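Putative efflux transporter (PDB 4L8J) probably serves as a membrane-fusion (adaptor) subunit of the HlyD family, helping to carry substrates out of the cell in an efflux system. Local coordinates at residues V35-R40 with G155-V160. Residues are numbered along the deposited sequence; the frame is centred on the assembly and turned at random.
Sequences VKLAFR and GIVRLV
V35 and L37 run antiparallel to L159 and V157, and four backbone bonds join the strands: V35 and L159 exchange a reciprocal pair, with V35 N 3.0 Å from L159 O, while L37 N gives to V157 O at 2.9 Å and L37 O receives I156 N at 2.7 Å. L37 thus faces two residues, I156 and V157, and the helix-like psi of I156 (-51°) marks a beta bulge. The side chains then sort by face. L37 and V157 lie side by side, CD1 against CG2 at 3.9 Å, and L159 reaches the same leucine methyl with its CD2; L37 and V157 also both rest on I62 of strand 61-65. On the other face, K36 lays its aliphatic chain over G155, CD 3.7 Å from the glycine CA, and a bend at chi3 (78°) helps bring NZ to G153 O. At the bulge itself, the side chain of I156 stands roughly perpendicular to that of F39, its CD1 meeting the ring's edge in its plane, 3.6 Å from F39 CD2. Without that ring, an alanine here would probably leave I156 short of its apolar neighbour and open a gap beside A63 and I65. Such pairing of an outermost strand with one returning after a helical hairpin, its apolar face turned to a second sheet, is characteristic of the barrel-sandwich domain of HlyD-type adaptors.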
# COMPACT_ATOMS: atom_id res chain seq x y z
N VAL A 35 -8.25 27.91 49.52
CA VAL A 35 -9.47 28.39 50.13
C VAL A 35 -9.14 28.81 51.57
O VAL A 35 -8.57 28.03 52.33
CB VAL A 35 -10.60 27.34 50.06
CG1 VAL A 35 -11.88 27.86 50.72
CG2 VAL A 35 -10.87 26.95 48.60
N LYS A 36 -9.44 30.08 51.89
CA LYS A 36 -9.23 30.64 53.21
C LYS A 36 -10.41 30.23 54.07
O LYS A 36 -11.55 30.49 53.69
CB LYS A 36 -9.08 32.17 53.14
CG LYS A 36 -8.50 32.80 54.41
CD LYS A 36 -8.83 34.29 54.54
CE LYS A 36 -10.24 34.55 55.01
NZ LYS A 36 -10.64 35.97 54.81
N LEU A 37 -10.15 29.48 55.14
CA LEU A 37 -11.20 29.01 56.04
C LEU A 37 -11.33 29.96 57.19
O LEU A 37 -10.33 30.41 57.73
CB LEU A 37 -10.94 27.60 56.56
CG LEU A 37 -11.18 26.44 55.61
CD1 LEU A 37 -11.12 25.13 56.36
CD2 LEU A 37 -12.53 26.57 54.90
N ALA A 38 -12.56 30.29 57.54
CA ALA A 38 -12.77 31.21 58.65
C ALA A 38 -14.04 30.87 59.40
O ALA A 38 -14.95 30.27 58.82
CB ALA A 38 -12.86 32.63 58.11
N PHE A 39 -14.08 31.25 60.69
CA PHE A 39 -15.27 31.07 61.52
C PHE A 39 -16.35 32.07 61.07
O PHE A 39 -16.02 33.13 60.52
CB PHE A 39 -14.93 31.28 63.02
CG PHE A 39 -14.20 30.16 63.70
CD1 PHE A 39 -14.90 29.13 64.32
CD2 PHE A 39 -12.81 30.15 63.77
CE1 PHE A 39 -14.22 28.09 64.98
CE2 PHE A 39 -12.13 29.12 64.44
CZ PHE A 39 -12.84 28.09 65.02
N ARG A 40 -17.63 31.73 61.27
CA ARG A 40 -18.72 32.65 60.92
C ARG A 40 -19.13 33.45 62.18
O ARG A 40 -20.02 34.30 62.12
CB ARG A 40 -19.91 31.88 60.31
CG ARG A 40 -19.59 31.23 58.95
CD ARG A 40 -20.73 30.37 58.46
NE ARG A 40 -20.32 29.54 57.32
CZ ARG A 40 -20.95 28.44 56.91
NH1 ARG A 40 -22.04 28.02 57.55
NH2 ARG A 40 -20.50 27.75 55.88
N GLY A 155 -9.01 34.65 58.62
CA GLY A 155 -8.38 33.42 58.15
C GLY A 155 -7.84 32.55 59.27
O GLY A 155 -7.12 33.05 60.14
N ILE A 156 -8.23 31.27 59.28
CA ILE A 156 -7.78 30.33 60.31
C ILE A 156 -6.70 29.42 59.68
O ILE A 156 -5.62 29.27 60.23
CB ILE A 156 -8.97 29.57 60.94
CG1 ILE A 156 -10.04 30.54 61.55
CG2 ILE A 156 -8.51 28.49 61.94
CD1 ILE A 156 -9.63 31.47 62.72
N VAL A 157 -7.02 28.83 58.52
CA VAL A 157 -6.13 28.00 57.72
C VAL A 157 -6.41 28.25 56.23
O VAL A 157 -7.49 28.72 55.87
CB VAL A 157 -6.19 26.46 58.02
CG1 VAL A 157 -5.77 26.11 59.45
CG2 VAL A 157 -7.54 25.84 57.62
N ARG A 158 -5.44 27.87 55.39
CA ARG A 158 -5.52 27.86 53.93
C ARG A 158 -5.54 26.40 53.55
O ARG A 158 -4.60 25.68 53.87
CB ARG A 158 -4.34 28.63 53.28
CG ARG A 158 -4.33 30.10 53.69
CD ARG A 158 -3.08 30.85 53.28
NE ARG A 158 -3.24 32.28 53.55
CZ ARG A 158 -2.39 33.22 53.16
NH1 ARG A 158 -1.30 32.90 52.47
NH2 ARG A 158 -2.61 34.50 53.46
N LEU A 159 -6.67 25.94 53.02
CA LEU A 159 -6.92 24.56 52.64
C LEU A 159 -6.94 24.42 51.09
O LEU A 159 -7.71 25.12 50.43
CB LEU A 159 -8.29 24.12 53.23
CG LEU A 159 -8.78 22.69 52.93
CD1 LEU A 159 -7.99 21.65 53.70
CD2 LEU A 159 -10.25 22.53 53.23
N VAL A 160 -6.10 23.52 50.53
CA VAL A 160 -6.09 23.31 49.08
C VAL A 160 -6.88 22.03 48.78
O VAL A 160 -6.66 21.01 49.45
CB VAL A 160 -4.67 23.34 48.42
CG1 VAL A 160 -3.99 24.70 48.63
CG2 VAL A 160 -3.77 22.23 48.93